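Local coordinates for ABC transporter, solute-binding protein (Staphylococcus aureus, PDB 6LKJ) that binds hexose 6-phosphates such as galactose 6-phosphate in a buried cleft, probably as the extracellular receptor of an ABC importer, at residues L96-V101 and N214-A219; S168-V173 and L186-D191. One frame throughout, in Å; residues are numbered along the deposited sequence.

Contact 1 (L96-V101 and N214-A219). With BGP (6-O-phosphono-beta-D-galactopyranose), chain B.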
# COMPACT_ATOMS: atom_id res chain seq x y z
N LEU A 96 5.74 6.94 1.52
CA LEU A 96 6.24 5.81 2.29
C LEU A 96 6.60 4.68 1.34
O LEU A 96 6.10 4.60 0.21
CB LEU A 96 5.22 5.31 3.32
CG LEU A 96 5.01 6.09 4.62
CD1 LEU A 96 3.95 5.40 5.47
CD2 LEU A 96 6.31 6.22 5.40
N LEU A 97 7.47 3.79 1.82
CA LEU A 97 7.78 2.55 1.13
C LEU A 97 7.06 1.42 1.85
O LEU A 97 7.25 1.23 3.06
CB LEU A 97 9.29 2.31 1.09
CG LEU A 97 10.12 3.44 0.50
CD1 LEU A 97 11.61 3.18 0.69
CD2 LEU A 97 9.79 3.62 -0.98
N MET A 98 6.25 0.67 1.12
CA MET A 98 5.41 -0.37 1.70
C MET A 98 5.62 -1.69 0.98
O MET A 98 5.09 -1.89 -0.13
CB MET A 98 3.94 0.02 1.66
CG MET A 98 3.04 -0.92 2.44
SD MET A 98 3.23 -0.67 4.22
CE MET A 98 2.39 0.90 4.40
N PRO A 99 6.37 -2.63 1.56
CA PRO A 99 6.50 -3.95 0.95
C PRO A 99 5.17 -4.70 1.00
O PRO A 99 4.50 -4.72 2.03
CB PRO A 99 7.57 -4.65 1.80
CG PRO A 99 8.26 -3.54 2.55
CD PRO A 99 7.22 -2.48 2.76
N THR A 100 4.80 -5.29 -0.13
CA THR A 100 3.72 -6.27 -0.13
C THR A 100 4.26 -7.59 0.39
O THR A 100 5.42 -7.93 0.16
CB THR A 100 3.14 -6.44 -1.54
OG1 THR A 100 4.17 -6.86 -2.43
CG2 THR A 100 2.54 -5.14 -2.04
N VAL A 101 3.42 -8.33 1.11
CA VAL A 101 3.87 -9.51 1.83
C VAL A 101 2.85 -10.64 1.69
O VAL A 101 1.69 -10.43 1.34
CB VAL A 101 4.11 -9.23 3.33
CG1 VAL A 101 5.22 -8.20 3.52
CG2 VAL A 101 2.82 -8.77 3.99
N ASN A 214 5.89 -1.21 -2.79
CA ASN A 214 5.00 -0.10 -3.11
C ASN A 214 5.65 1.22 -2.72
O ASN A 214 6.16 1.36 -1.60
CB ASN A 214 3.66 -0.24 -2.39
CG ASN A 214 2.90 -1.48 -2.80
OD1 ASN A 214 3.25 -2.16 -3.77
ND2 ASN A 214 1.83 -1.78 -2.07
N VAL A 215 5.63 2.18 -3.63
CA VAL A 215 5.98 3.56 -3.33
C VAL A 215 4.67 4.31 -3.15
O VAL A 215 4.05 4.75 -4.12
CB VAL A 215 6.86 4.19 -4.42
CG1 VAL A 215 7.27 5.60 -4.01
CG2 VAL A 215 8.08 3.33 -4.68
N ASP A 216 4.23 4.44 -1.90
CA ASP A 216 3.00 5.16 -1.60
C ASP A 216 3.18 6.65 -1.84
O ASP A 216 4.26 7.21 -1.60
CB ASP A 216 2.57 4.90 -0.16
CG ASP A 216 2.25 3.44 0.11
OD1 ASP A 216 2.35 2.62 -0.82
OD2 ASP A 216 1.89 3.12 1.26
N GLY A 217 2.12 7.30 -2.31
CA GLY A 217 2.20 8.68 -2.73
C GLY A 217 1.15 9.56 -2.05
O GLY A 217 0.22 9.07 -1.41
N ILE A 218 1.35 10.87 -2.21
CA ILE A 218 0.42 11.89 -1.74
C ILE A 218 0.14 12.83 -2.90
O ILE A 218 1.06 13.21 -3.64
CB ILE A 218 0.97 12.67 -0.53
CG1 ILE A 218 1.31 11.72 0.62
CG2 ILE A 218 -0.02 13.72 -0.06
CD1 ILE A 218 1.90 12.43 1.83
N ALA A 219 -1.13 13.22 -3.06
CA ALA A 219 -1.52 14.09 -4.16
C ALA A 219 -2.57 15.09 -3.68
O ALA A 219 -3.37 14.79 -2.79
CB ALA A 219 -2.07 13.28 -5.35
C1 BGP B . -0.89 -1.20 0.30
C2 BGP B . -0.39 0.20 -0.01
C3 BGP B . -0.97 1.19 0.93
C4 BGP B . -2.48 1.14 0.94
C5 BGP B . -2.97 -0.28 1.24
C6 BGP B . -4.46 -0.33 1.19
O1 BGP B . -0.41 -2.08 -0.60
O2 BGP B . 1.05 0.23 0.09
O3 BGP B . -0.57 2.52 0.54
O4 BGP B . -2.94 1.53 -0.36
O5 BGP B . -2.40 -1.25 0.29
O6 BGP B . -4.89 -0.07 -0.09
P BGP B . -5.88 -1.15 -0.84
O1P BGP B . -5.14 -2.44 -1.09
O2P BGP B . -6.34 -0.57 -2.15
O3P BGP B . -7.08 -1.42 0.03
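The carbonyl oxygen of Asn214 is approached twice from the facing strand: Met98 N donates an almost straight bond to Asn214 O (2.8 Å, 171°), and the CA-H of Leu97 adds a weaker contact to the same oxygen. Asn214 N returns a bond to Met98 O (2.9 Å), which makes the two residues an antiparallel hydrogen-bonded pair. Two residues along, Asp216 N donates to Leu96 O. On the face carrying Leu97 and Val215, the two side chains lie side by side. Strands 93-105 and 213-221 belong to the mixed sheet of a type II periplasmic-binding-protein fold, and the face bearing Met98, Asn214 and Asp216 forms a wall of the sugar pocket. With CG anti to its carbonyl carbon (chi1 -63°), Asn214 brings its amide to the edge of the sugar, where ND2 gives a straight bond to BGP O2 (3.1 Å) and also lies close to BGP O1. Gln142 holds Asn214 OD1, which fixes which end of the amide faces the ligand. Thr100 CG2 comes within 3.4 Å of Asn214 ND2 and nearly as close to OD1, crossing that side chain at about a right angle; its own OG1 is bonded to Met212 O. The Asp216 carboxylate spans two neighbouring hydroxyls, with BGP O2 donating to OD1 (2.9 Å) and BGP O3 to OD2 (2.6 Å). Tyr9 OH also bonds OD2 and so helps position the carboxylate. Beside O2 lies the base of the Met98 side chain: its CG, anti to the backbone N (chi1 -171°), is 3.3 Å from BGP O2, and the chain then bends so that CE comes to 3.9 Å from Asp216 OD2.

Contact 2 (S168-V173 and L186-D191). With BGP (6-O-phosphono-beta-D-galactopyranose), chain B.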
# COMPACT_ATOMS: atom_id res chain seq x y z
N SER A 168 -13.09 -8.91 -1.39
CA SER A 168 -13.35 -7.55 -1.85
C SER A 168 -12.36 -6.56 -1.26
O SER A 168 -11.87 -5.67 -1.96
CB SER A 168 -14.78 -7.15 -1.51
OG SER A 168 -15.04 -5.82 -1.94
N LYS A 169 -12.04 -6.70 0.03
CA LYS A 169 -11.25 -5.72 0.76
C LYS A 169 -9.90 -6.30 1.15
O LYS A 169 -9.80 -7.45 1.58
CB LYS A 169 -11.99 -5.25 2.01
CG LYS A 169 -13.36 -4.66 1.72
CD LYS A 169 -13.25 -3.33 0.98
CE LYS A 169 -12.62 -2.26 1.87
NZ LYS A 169 -12.72 -0.91 1.25
N THR A 170 -8.85 -5.48 1.01
CA THR A 170 -7.50 -5.92 1.35
C THR A 170 -7.39 -6.29 2.82
O THR A 170 -6.78 -7.30 3.17
CB THR A 170 -6.49 -4.82 1.00
OG1 THR A 170 -6.37 -4.72 -0.43
CG2 THR A 170 -5.13 -5.12 1.61
N SER A 171 -7.98 -5.48 3.70
CA SER A 171 -7.87 -5.74 5.13
C SER A 171 -8.68 -6.96 5.57
O SER A 171 -8.44 -7.47 6.67
CB SER A 171 -8.29 -4.51 5.93
OG SER A 171 -7.27 -3.53 5.90
N LYS A 172 -9.62 -7.43 4.75
CA LYS A 172 -10.28 -8.69 5.06
C LYS A 172 -9.31 -9.86 4.94
O LYS A 172 -9.51 -10.89 5.60
CB LYS A 172 -11.48 -8.89 4.13
CG LYS A 172 -12.41 -10.02 4.56
CD LYS A 172 -13.02 -9.75 5.93
CE LYS A 172 -14.16 -10.71 6.23
NZ LYS A 172 -14.94 -10.30 7.43
N VAL A 173 -8.27 -9.72 4.12
CA VAL A 173 -7.29 -10.79 3.96
C VAL A 173 -6.55 -11.04 5.27
O VAL A 173 -6.47 -12.17 5.76
CB VAL A 173 -6.32 -10.47 2.81
CG1 VAL A 173 -5.24 -11.54 2.72
CG2 VAL A 173 -7.07 -10.34 1.49
N LEU A 186 -2.41 -12.70 0.73
CA LEU A 186 -1.58 -11.66 0.13
C LEU A 186 -1.97 -10.32 0.74
O LEU A 186 -3.08 -9.82 0.53
CB LEU A 186 -1.76 -11.63 -1.39
CG LEU A 186 -1.41 -12.91 -2.15
CD1 LEU A 186 -1.29 -12.62 -3.64
CD2 LEU A 186 -0.12 -13.53 -1.62
N SER A 187 -1.05 -9.73 1.50
CA SER A 187 -1.33 -8.52 2.26
C SER A 187 -0.19 -7.52 2.03
O SER A 187 0.53 -7.57 1.02
CB SER A 187 -1.52 -8.87 3.74
OG SER A 187 -1.91 -7.74 4.50
N TYR A 188 -0.02 -6.59 2.97
CA TYR A 188 1.11 -5.67 2.94
C TYR A 188 1.64 -5.50 4.35
O TYR A 188 1.00 -5.88 5.34
CB TYR A 188 0.73 -4.32 2.30
CG TYR A 188 -0.36 -3.54 3.00
CD1 TYR A 188 -1.70 -3.84 2.79
CD2 TYR A 188 -0.05 -2.47 3.83
CE1 TYR A 188 -2.70 -3.12 3.41
CE2 TYR A 188 -1.04 -1.74 4.45
CZ TYR A 188 -2.36 -2.06 4.24
OH TYR A 188 -3.35 -1.34 4.86
N GLU A 189 2.83 -4.91 4.44
CA GLU A 189 3.64 -5.00 5.66
C GLU A 189 2.92 -4.40 6.86
O GLU A 189 2.81 -5.03 7.92
CB GLU A 189 4.99 -4.32 5.43
CG GLU A 189 6.04 -4.65 6.46
CD GLU A 189 7.40 -4.11 6.09
OE1 GLU A 189 7.56 -2.87 6.09
OE2 GLU A 189 8.30 -4.92 5.80
N GLN A 190 2.42 -3.17 6.72
CA GLN A 190 1.84 -2.47 7.86
C GLN A 190 0.57 -3.17 8.35
O GLN A 190 0.33 -3.26 9.56
CB GLN A 190 1.54 -1.02 7.50
CG GLN A 190 2.70 -0.07 7.80
CD GLN A 190 3.22 -0.20 9.21
OE1 GLN A 190 2.48 -0.05 10.18
NE2 GLN A 190 4.52 -0.49 9.34
N ASP A 191 -0.25 -3.67 7.42
CA ASP A 191 -1.47 -4.37 7.81
C ASP A 191 -1.14 -5.68 8.52
O ASP A 191 -1.79 -6.05 9.50
CB ASP A 191 -2.33 -4.62 6.57
CG ASP A 191 -3.81 -4.46 6.84
OD1 ASP A 191 -4.18 -3.78 7.82
OD2 ASP A 191 -4.62 -4.98 6.04
C1 BGP B . -0.89 -1.20 0.30
C2 BGP B . -0.39 0.20 -0.01
C3 BGP B . -0.97 1.19 0.93
C4 BGP B . -2.48 1.14 0.94
C5 BGP B . -2.97 -0.28 1.24
C6 BGP B . -4.46 -0.33 1.19
O1 BGP B . -0.41 -2.08 -0.60
O2 BGP B . 1.05 0.23 0.09
O3 BGP B . -0.57 2.52 0.54
O4 BGP B . -2.94 1.53 -0.36
O5 BGP B . -2.40 -1.25 0.29
O6 BGP B . -4.89 -0.07 -0.09
P BGP B . -5.88 -1.15 -0.84
O1P BGP B . -5.14 -2.44 -1.09
O2P BGP B . -6.34 -0.57 -2.15
O3P BGP B . -7.08 -1.42 0.03
O HOH W 1 -4.32 -7.13 4.53
O HOH W 2 -5.81 -1.93 4.09
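Thr170 CG2 meets the rim of the Tyr188 ring in the ring plane, 3.6 Å from CE1, the two side chains crossing at about a right angle. Thr170 divides its branches by task: CG2, anti to the backbone N, goes to the tyrosine, while OG1, anti to the carbonyl carbon (chi1 -71°), turns to the phosphate and donates to BGP O1P at 2.7 Å. Ser132 OG is a second partner of that hydroxyl. In Tyr188, CG lies between the backbone N and the carbonyl carbon (chi1 61°), which lays the ring against the sugar. BGP C1 and C5 lie over one face, a placement consistent with the CH-pi stacking common in carbohydrate sites, and Asp191 CB covers the opposite face. Tyr188 also occupies the N-cap position of helix 189-197, so this ring stands where strand 184-188 turns into helix. Water joins the polar groups of the two segments. One water accepts from Ser187 OG and donates both to Thr170 O (2.8 Å) and to Asp191 OD2 (2.6 Å). A second, in the ring plane at the tyrosine's edge, links Ser171 OG with Tyr188 OH, 2.6 Å from the latter. Ser171 OG also lies 3.0 Å from Asp191 OD2, although its proton has another acceptor within reach. Val173 CG1 packs 3.5 Å from Leu186 O. Asp191 lies in the first turn of helix 189-197, whose N-terminus would probably favour a charged carboxylate, and in this contact neutral groups meet that carboxylate, a water and the Ser171 hydroxyl.

Both contacts are buried, contact 1 lying nearer the centre of the chain, and they grip the same ligand from different parts. Contact 1 is strand against strand, tied mainly by backbone bonds, and its side chains hold the sugar hydroxyls. Contact 2 sets the start of helix 170-178 against a strand-to-helix turn; waters and side chains do the joining, and the ligand is met at its phosphate and across a sugar face. Strand 93-105 connects them: Val101 O and Pro99 O probably accept from Ser187 N and Glu189 N, and Met98 CE packs on Gln190 CG. In sequence, contact 2 is nested inside the loop that contact 1 closes.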